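Local coordinates for nucleoporin nup120 (Schizosaccharomyces pombe, PDB 4GQ2), which serves as a structural component of the nuclear pore complex, whose nucleoporins can also act as docking partners for transiently associated nuclear transport factors, at residues Y492-Y495 against K496-L499; A178-T181 against S182-C185; L557-L560 against I561-L564. One frame throughout, in Å; residues are numbered along the deposited sequence.

The three interactions are local, each made within eight consecutive residues, and they follow along the chain in the order 2, 1, 3. Interaction 2 is a turn between strands 173-178 and 183-188 in one of the four-stranded antiparallel sheets of the beta-propeller. Interaction 1 lies in the first turns of helix 492-515, its centre about 64 Å from that of interaction 2, on the opposite side of the chain's centre; the chain of another protein packs against Y492, Y495 and K496. Interaction 3 ends helix 557-561, its centre about 46 Å from interaction 1 and 53 Å from interaction 2. None touches another: the closest two, interactions 1 and 3, keep nearest atoms about 36 Å apart.

Interaction 1. Residues Y492-Y495 against K496-L499; sequences YYEY and KRLL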
ATOM      1  N   TYR A 492     -21.214   8.218 -21.399  1.00 46.29           N
ATOM      2  CA  TYR A 492     -20.099   7.672 -20.638  1.00 43.93           C
ATOM      3  C   TYR A 492     -18.972   8.683 -20.453  1.00 43.08           C
ATOM      4  O   TYR A 492     -18.369   8.754 -19.381  1.00 51.41           O
ATOM      5  CB  TYR A 492     -19.574   6.416 -21.333  1.00 43.14           C
ATOM      6  CG  TYR A 492     -20.610   5.321 -21.444  1.00 42.13           C
ATOM      7  CD1 TYR A 492     -21.015   4.602 -20.315  1.00 39.38           C
ATOM      8  CD2 TYR A 492     -21.183   4.994 -22.674  1.00 40.15           C
ATOM      9  CE1 TYR A 492     -21.963   3.596 -20.409  1.00 42.07           C
ATOM     10  CE2 TYR A 492     -22.132   3.984 -22.778  1.00 40.37           C
ATOM     11  CZ  TYR A 492     -22.519   3.287 -21.641  1.00 43.16           C
ATOM     12  OH  TYR A 492     -23.460   2.279 -21.722  1.00 47.31           O
ATOM     13  N   TYR A 493     -18.715   9.468 -21.498  1.00 42.00           N
ATOM     14  CA  TYR A 493     -17.674  10.486 -21.499  1.00 44.53           C
ATOM     15  C   TYR A 493     -17.903  11.552 -20.426  1.00 42.05           C
ATOM     16  O   TYR A 493     -16.969  11.902 -19.698  1.00 47.48           O
ATOM     17  CB  TYR A 493     -17.570  11.126 -22.889  1.00 61.37           C
ATOM     18  CG  TYR A 493     -16.414  12.093 -23.076  1.00 72.54           C
ATOM     19  CD1 TYR A 493     -16.450  13.376 -22.523  1.00 72.36           C
ATOM     20  CD2 TYR A 493     -15.296  11.734 -23.829  1.00 95.44           C
ATOM     21  CE1 TYR A 493     -15.399  14.264 -22.697  1.00 85.14           C
ATOM     22  CE2 TYR A 493     -14.240  12.617 -24.010  1.00101.91           C
ATOM     23  CZ  TYR A 493     -14.299  13.880 -23.442  1.00 98.04           C
ATOM     24  OH  TYR A 493     -13.259  14.761 -23.618  1.00109.72           O
ATOM     25  N   GLU A 494     -19.128  12.069 -20.334  1.00 34.86           N
ATOM     26  CA  GLU A 494     -19.467  13.091 -19.334  1.00 43.23           C
ATOM     27  C   GLU A 494     -19.416  12.560 -17.913  1.00 41.09           C
ATOM     28  O   GLU A 494     -19.053  13.287 -16.980  1.00 45.53           O
ATOM     29  CB  GLU A 494     -20.861  13.685 -19.572  1.00 45.45           C
ATOM     30  CG  GLU A 494     -20.860  15.118 -20.077  1.00 57.57           C
ATOM     31  CD  GLU A 494     -20.172  16.094 -19.138  1.00 50.71           C
ATOM     32  OE1 GLU A 494     -20.659  16.317 -18.013  1.00 44.23           O
ATOM     33  OE2 GLU A 494     -19.140  16.660 -19.546  1.00 66.03           O
ATOM     34  N   TYR A 495     -19.828  11.308 -17.741  1.00 33.91           N
ATOM     35  CA  TYR A 495     -19.761  10.682 -16.432  1.00 42.42           C
ATOM     36  C   TYR A 495     -18.310  10.653 -15.940  1.00 43.54           C
ATOM     37  O   TYR A 495     -18.020  11.094 -14.825  1.00 44.69           O
ATOM     38  CB  TYR A 495     -20.353   9.273 -16.461  1.00 39.06           C
ATOM     39  CG  TYR A 495     -20.282   8.591 -15.118  1.00 40.39           C
ATOM     40  CD1 TYR A 495     -21.096   9.004 -14.065  1.00 39.17           C
ATOM     41  CD2 TYR A 495     -19.386   7.548 -14.889  1.00 38.91           C
ATOM     42  CE1 TYR A 495     -21.027   8.394 -12.825  1.00 39.72           C
ATOM     43  CE2 TYR A 495     -19.313   6.930 -13.650  1.00 38.54           C
ATOM     44  CZ  TYR A 495     -20.136   7.358 -12.625  1.00 37.37           C
ATOM     45  OH  TYR A 495     -20.077   6.749 -11.396  1.00 41.04           O
ATOM     46  N   LYS A 496     -17.412  10.162 -16.796  1.00 36.64           N
ATOM     47  CA  LYS A 496     -15.987  10.096 -16.488  1.00 36.29           C
ATOM     48  C   LYS A 496     -15.458  11.451 -16.042  1.00 38.71           C
ATOM     49  O   LYS A 496     -14.838  11.555 -14.984  1.00 42.98           O
ATOM     50  CB  LYS A 496     -15.191   9.561 -17.680  1.00 34.88           C
ATOM     51  CG  LYS A 496     -15.472   8.096 -17.987  1.00 35.25           C
ATOM     52  CD  LYS A 496     -14.751   7.647 -19.247  1.00 38.38           C
ATOM     53  CE  LYS A 496     -15.227   6.281 -19.715  1.00 36.69           C
ATOM     54  NZ  LYS A 496     -14.821   5.177 -18.796  1.00 51.56           N
ATOM     55  N   ARG A 497     -15.741  12.491 -16.823  1.00 39.92           N
ATOM     56  CA  ARG A 497     -15.253  13.838 -16.523  1.00 40.08           C
ATOM     57  C   ARG A 497     -15.769  14.350 -15.173  1.00 45.84           C
ATOM     58  O   ARG A 497     -14.993  14.888 -14.364  1.00 45.40           O
ATOM     59  CB  ARG A 497     -15.611  14.806 -17.662  1.00 46.46           C
ATOM     60  CG  ARG A 497     -14.976  16.188 -17.547  1.00 43.92           C
ATOM     61  CD  ARG A 497     -15.474  17.138 -18.638  1.00 48.34           C
ATOM     62  NE  ARG A 497     -16.897  17.461 -18.493  1.00 44.38           N
ATOM     63  CZ  ARG A 497     -17.384  18.415 -17.700  1.00 47.99           C
ATOM     64  NH1 ARG A 497     -16.576  19.179 -16.967  1.00 47.50           N
ATOM     65  NH2 ARG A 497     -18.693  18.607 -17.639  1.00 46.43           N
ATOM     66  N   LEU A 498     -17.066  14.169 -14.917  1.00 37.36           N
ATOM     67  CA  LEU A 498     -17.654  14.637 -13.658  1.00 38.49           C
ATOM     68  C   LEU A 498     -17.141  13.832 -12.455  1.00 35.79           C
ATOM     69  O   LEU A 498     -16.875  14.399 -11.398  1.00 38.68           O
ATOM     70  CB  LEU A 498     -19.189  14.617 -13.713  1.00 46.85           C
ATOM     71  CG  LEU A 498     -19.928  15.555 -14.679  1.00 50.53           C
ATOM     72  CD1 LEU A 498     -21.404  15.189 -14.704  1.00 45.96           C
ATOM     73  CD2 LEU A 498     -19.758  17.024 -14.313  1.00 38.56           C
ATOM     74  N   LEU A 499     -17.002  12.517 -12.621  1.00 29.17           N
ATOM     75  CA  LEU A 499     -16.418  11.669 -11.577  1.00 35.68           C
ATOM     76  C   LEU A 499     -14.986  12.120 -11.250  1.00 34.35           C
ATOM     77  O   LEU A 499     -14.621  12.240 -10.078  1.00 42.51           O
ATOM     78  CB  LEU A 499     -16.451  10.187 -11.987  1.00 31.66           C
ATOM     79  CG  LEU A 499     -15.992   9.101 -10.995  1.00 32.43           C
ATOM     80  CD1 LEU A 499     -16.860   9.043  -9.746  1.00 27.32           C
ATOM     81  CD2 LEU A 499     -15.957   7.733 -11.662  1.00 27.03           C
TER
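E494 and R497 run alongside each other in the same direction, their carboxylate and guanidinium planes turned 42° from one another. The arginine presents its NE-NH2 edge, and both nitrogens close on a single oxygen: NE of R497 stands 2.6 Å from OE2 of E494, and NH2 of R497 donates to the same OE2 at 2.8 Å. OE2 lies almost in the guanidinium plane, whereas NE sits somewhat out of the carboxylate plane. A bend at chi3 (67°) swings the guanidinium of R497 back toward the glutamate, and NH2 adds a weak bond to OE1. This is an i to i+3 salt bridge in the first turns of helix 492-515, whose i to i+4 backbone bonds include L499 N to Y495 O at 2.8 Å. Replacing E494 with an alanine removes the carboxylate, which is likely to leave the R497 guanidinium without this acidic mate and freer to turn. On another side of the helix the Y495 ring slants across L499, with CE2 of Y495 4.0 Å from CD2 of L499. Nearby, K496 reaches the chain of another protein, where its NZ hydrogen-bonds the backbone.

Interaction 2. Residues A178-T181 against S182-C185; sequences AIST and SEIC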
ATOM      1  N   ALA A 178      11.361  22.273  34.083  1.00 51.24           N
ATOM      2  CA  ALA A 178      11.451  21.200  35.063  1.00 51.05           C
ATOM      3  C   ALA A 178      12.867  21.137  35.628  1.00 54.16           C
ATOM      4  O   ALA A 178      13.846  21.156  34.882  1.00 57.39           O
ATOM      5  CB  ALA A 178      11.082  19.872  34.417  1.00 47.09           C
ATOM      6  N   ILE A 179      12.971  21.082  36.950  1.00 62.40           N
ATOM      7  CA  ILE A 179      14.271  20.981  37.613  1.00 68.20           C
ATOM      8  C   ILE A 179      14.533  19.523  37.976  1.00 70.22           C
ATOM      9  O   ILE A 179      15.673  19.056  37.945  1.00 68.70           O
ATOM     10  CB  ILE A 179      14.330  21.884  38.872  1.00 72.96           C
ATOM     11  CG1 ILE A 179      14.197  23.367  38.492  1.00 69.65           C
ATOM     12  CG2 ILE A 179      15.589  21.628  39.695  1.00 80.22           C
ATOM     13  CD1 ILE A 179      15.083  23.819  37.346  1.00 56.37           C
ATOM     14  N   SER A 180      13.450  18.815  38.295  1.00 60.59           N
ATOM     15  CA  SER A 180      13.491  17.440  38.761  1.00 53.54           C
ATOM     16  C   SER A 180      12.079  16.863  38.752  1.00 55.39           C
ATOM     17  O   SER A 180      11.133  17.508  38.284  1.00 50.76           O
ATOM     18  CB  SER A 180      14.047  17.386  40.188  1.00 56.14           C
ATOM     19  OG  SER A 180      13.140  17.985  41.101  1.00 51.83           O
ATOM     20  N   THR A 181      11.940  15.658  39.295  1.00 62.41           N
ATOM     21  CA  THR A 181      10.641  15.000  39.407  1.00 61.80           C
ATOM     22  C   THR A 181       9.754  15.608  40.487  1.00 57.36           C
ATOM     23  O   THR A 181       8.614  15.187  40.661  1.00 68.31           O
ATOM     24  CB  THR A 181      10.780  13.481  39.655  1.00 70.88           C
ATOM     25  OG1 THR A 181      11.890  13.227  40.528  1.00 67.77           O
ATOM     26  CG2 THR A 181      10.992  12.752  38.339  1.00 65.53           C
ATOM     27  N   SER A 182      10.265  16.602  41.205  1.00 57.05           N
ATOM     28  CA  SER A 182       9.481  17.249  42.251  1.00 59.20           C
ATOM     29  C   SER A 182       9.612  18.769  42.235  1.00 62.41           C
ATOM     30  O   SER A 182       8.873  19.468  42.934  1.00 70.03           O
ATOM     31  CB  SER A 182       9.862  16.692  43.625  1.00 57.88           C
ATOM     32  OG  SER A 182      11.205  17.012  43.947  1.00 63.44           O
ATOM     33  N   GLU A 183      10.539  19.278  41.426  1.00 59.56           N
ATOM     34  CA  GLU A 183      10.798  20.716  41.355  1.00 61.28           C
ATOM     35  C   GLU A 183      10.660  21.264  39.944  1.00 52.60           C
ATOM     36  O   GLU A 183      11.142  20.666  38.983  1.00 65.89           O
ATOM     37  CB  GLU A 183      12.192  21.045  41.906  1.00 69.08           C
ATOM     38  CG  GLU A 183      12.353  20.834  43.408  1.00 66.38           C
ATOM     39  CD  GLU A 183      13.794  20.571  43.807  1.00 82.31           C
ATOM     40  OE1 GLU A 183      14.342  19.508  43.433  1.00 76.23           O
ATOM     41  OE2 GLU A 183      14.376  21.428  44.504  1.00 89.60           O
ATOM     42  N   ILE A 184      10.002  22.410  39.837  1.00 48.82           N
ATOM     43  CA  ILE A 184       9.861  23.123  38.571  1.00 57.91           C
ATOM     44  C   ILE A 184       9.926  24.640  38.787  1.00 63.93           C
ATOM     45  O   ILE A 184       9.472  25.154  39.807  1.00 72.35           O
ATOM     46  CB  ILE A 184       8.554  22.726  37.832  1.00 61.74           C
ATOM     47  CG1 ILE A 184       8.447  23.449  36.486  1.00 67.91           C
ATOM     48  CG2 ILE A 184       7.322  23.001  38.692  1.00 60.82           C
ATOM     49  CD1 ILE A 184       7.786  22.637  35.403  1.00 53.50           C
ATOM     50  N   CYS A 185      10.513  25.342  37.826  1.00 58.59           N
ATOM     51  CA  CYS A 185      10.498  26.796  37.811  1.00 48.68           C
ATOM     52  C   CYS A 185       9.509  27.317  36.784  1.00 51.33           C
ATOM     53  O   CYS A 185       9.404  26.783  35.681  1.00 49.57           O
ATOM     54  CB  CYS A 185      11.884  27.348  37.504  1.00 50.42           C
ATOM     55  SG  CYS A 185      13.107  26.979  38.775  1.00 64.90           S
TER
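A chi1 of 68° tucks OG of S180 in against its own backbone and over the start of the next strand, where it meets S182 and E183. E183 sends CG beside its backbone N (chi1 -68°) and then runs on extended, which brings its carboxylate alongside the serine. The hydroxyl of S180 donates to OE1 of E183 at 3.0 Å, coming in on the anti side of that oxygen and slightly out of the carboxylate plane. The same OG accepts from the backbone N of S182 at 3.2 Å, a nearly straight bond, and more weakly from N of E183. In return, O of E183 takes two backbone donors, N of I179 at 2.8 Å and N of S180 at 3.0 Å, each tilted from the carbonyl plane. The segment forms the turn of a beta hairpin joining strands 173-178 and 183-188 in a propeller sheet; A178 and I184 are an antiparallel non-hydrogen-bonded pair, with CD1 of I184 4.4 Å from CB of A178. On the other face CG1 of I179 rests 3.8 Å from SG of C185, and L264 touches both residues. Tyrosine hydroxyls reach the turn backbone, Y130 at O of S180 and Y140 at O of T181. S180 thus works as donor and acceptor at once, tying the turn to a carboxylate whose negative charge would probably strengthen the hydroxyl as an acceptor.

Interaction 3. Residues L557-L560 against I561-L564; sequences LTKL and ISSL
L557 and I561, one helical turn apart, make the close apolar part of this contact, their side chains set at a slant to each other. CD2 of L557 lies 3.8 Å from CD1 of I561 and equally near its CG1. With CG1 beside the backbone N (chi1 -63°), I561 brings that branch back over the preceding turn, where CG1 also comes within 3.2 Å of O of L557. Beneath the pair the helix keeps its regular bonding: N of I561 meets O of L557 at 2.9 Å, and N of S562 meets O of T558 at 3.1 Å. Helix 571-585 covers this side, with I572 and Y575 against I561 and D579 against L557.

T558, K559 and S562, by contrast, are exposed, and polar contacts rather than packing hold the chain there. OG of S562 donates to O of K559, in the final turn of helix 557-561, at 2.7 Å, approaching from well off the line of the C=O bond and out of its plane. Where the helix ends, OG of the less exposed S563 meets O of L560 at 3.0 Å almost head-on, with a C=O...OG angle of 175°. N of S563 adds a weak bond to that same oxygen. The serine donors thus probably satisfy carbonyl oxygens that the ending helix no longer pairs through i to i+4 backbone bonds.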
ATOM      1  N   LEU A 557      21.079  19.204 -14.870  1.00 69.96           N
ATOM      2  CA  LEU A 557      22.359  18.607 -15.272  1.00 66.02           C
ATOM      3  C   LEU A 557      23.558  19.455 -14.825  1.00 67.09           C
ATOM      4  O   LEU A 557      24.537  18.915 -14.300  1.00 59.25           O
ATOM      5  CB  LEU A 557      22.411  18.364 -16.785  1.00 52.26           C
ATOM      6  CG  LEU A 557      23.039  17.071 -17.340  1.00 56.58           C
ATOM      7  CD1 LEU A 557      23.385  17.252 -18.812  1.00 49.58           C
ATOM      8  CD2 LEU A 557      24.255  16.547 -16.576  1.00 59.19           C
ATOM      9  N   THR A 558      23.463  20.773 -15.025  1.00 59.27           N
ATOM     10  CA  THR A 558      24.519  21.718 -14.633  1.00 69.04           C
ATOM     11  C   THR A 558      24.959  21.566 -13.171  1.00 68.23           C
ATOM     12  O   THR A 558      26.147  21.378 -12.897  1.00 62.57           O
ATOM     13  CB  THR A 558      24.112  23.185 -14.896  1.00 79.26           C
ATOM     14  OG1 THR A 558      22.912  23.494 -14.173  1.00 84.66           O
ATOM     15  CG2 THR A 558      23.884  23.428 -16.385  1.00 68.40           C
ATOM     16  N   LYS A 559      23.999  21.625 -12.247  1.00 66.02           N
ATOM     17  CA  LYS A 559      24.283  21.477 -10.816  1.00 77.39           C
ATOM     18  C   LYS A 559      24.872  20.102 -10.473  1.00 85.79           C
ATOM     19  O   LYS A 559      25.744  19.994  -9.604  1.00 78.55           O
ATOM     20  CB  LYS A 559      23.034  21.775  -9.976  1.00 86.77           C
ATOM     21  CG  LYS A 559      23.270  21.810  -8.468  1.00 98.31           C
ATOM     22  CD  LYS A 559      22.297  22.734  -7.741  1.00111.16           C
ATOM     23  CE  LYS A 559      20.892  22.151  -7.622  1.00126.12           C
ATOM     24  NZ  LYS A 559      20.813  20.986  -6.697  1.00127.47           N
ATOM     25  N   LEU A 560      24.401  19.060 -11.160  1.00 79.21           N
ATOM     26  CA  LEU A 560      24.974  17.722 -11.004  1.00 73.52           C
ATOM     27  C   LEU A 560      26.452  17.691 -11.389  1.00 67.80           C
ATOM     28  O   LEU A 560      27.271  17.140 -10.660  1.00 80.36           O
ATOM     29  CB  LEU A 560      24.187  16.683 -11.807  1.00 66.78           C
ATOM     30  CG  LEU A 560      22.976  16.063 -11.116  1.00 61.28           C
ATOM     31  CD1 LEU A 560      22.043  15.439 -12.142  1.00 68.21           C
ATOM     32  CD2 LEU A 560      23.408  15.040 -10.076  1.00 59.17           C
ATOM     33  N   ILE A 561      26.780  18.303 -12.526  1.00 76.42           N
ATOM     34  CA  ILE A 561      28.159  18.380 -13.019  1.00 87.90           C
ATOM     35  C   ILE A 561      29.088  19.091 -12.025  1.00 91.00           C
ATOM     36  O   ILE A 561      30.223  18.658 -11.806  1.00 84.25           O
ATOM     37  CB  ILE A 561      28.224  19.073 -14.408  1.00 92.09           C
ATOM     38  CG1 ILE A 561      27.451  18.275 -15.475  1.00 76.83           C
ATOM     39  CG2 ILE A 561      29.667  19.337 -14.839  1.00 92.56           C
ATOM     40  CD1 ILE A 561      27.938  16.861 -15.726  1.00 73.32           C
ATOM     41  N   SER A 562      28.588  20.163 -11.412  1.00101.23           N
ATOM     42  CA  SER A 562      29.387  21.002 -10.512  1.00 98.57           C
ATOM     43  C   SER A 562      29.831  20.322  -9.207  1.00 91.82           C
ATOM     44  O   SER A 562      30.427  20.969  -8.345  1.00110.76           O
ATOM     45  CB  SER A 562      28.660  22.319 -10.218  1.00101.98           C
ATOM     46  OG  SER A 562      27.435  22.086  -9.546  1.00118.59           O
ATOM     47  N   SER A 563      29.541  19.028  -9.064  1.00 90.18           N
ATOM     48  CA  SER A 563      30.114  18.222  -7.986  1.00 94.10           C
ATOM     49  C   SER A 563      31.571  17.909  -8.335  1.00102.33           C
ATOM     50  O   SER A 563      31.858  17.227  -9.323  1.00100.03           O
ATOM     51  CB  SER A 563      29.305  16.940  -7.745  1.00 94.78           C
ATOM     52  OG  SER A 563      29.392  16.050  -8.845  1.00 96.93           O
ATOM     53  N   LEU A 564      32.469  18.421  -7.498  1.00126.02           N
ATOM     54  CA  LEU A 564      33.912  18.519  -7.770  1.00134.21           C
ATOM     55  C   LEU A 564      34.616  17.207  -8.157  1.00126.45           C
ATOM     56  O   LEU A 564      34.204  16.130  -7.729  1.00117.08           O
ATOM     57  CB  LEU A 564      34.620  19.152  -6.560  1.00135.88           C
ATOM     58  CG  LEU A 564      34.049  20.449  -5.976  1.00132.54           C
ATOM     59  CD1 LEU A 564      33.140  20.165  -4.786  1.00118.22           C
ATOM     60  CD2 LEU A 564      35.176  21.384  -5.573  1.00135.87           C
TER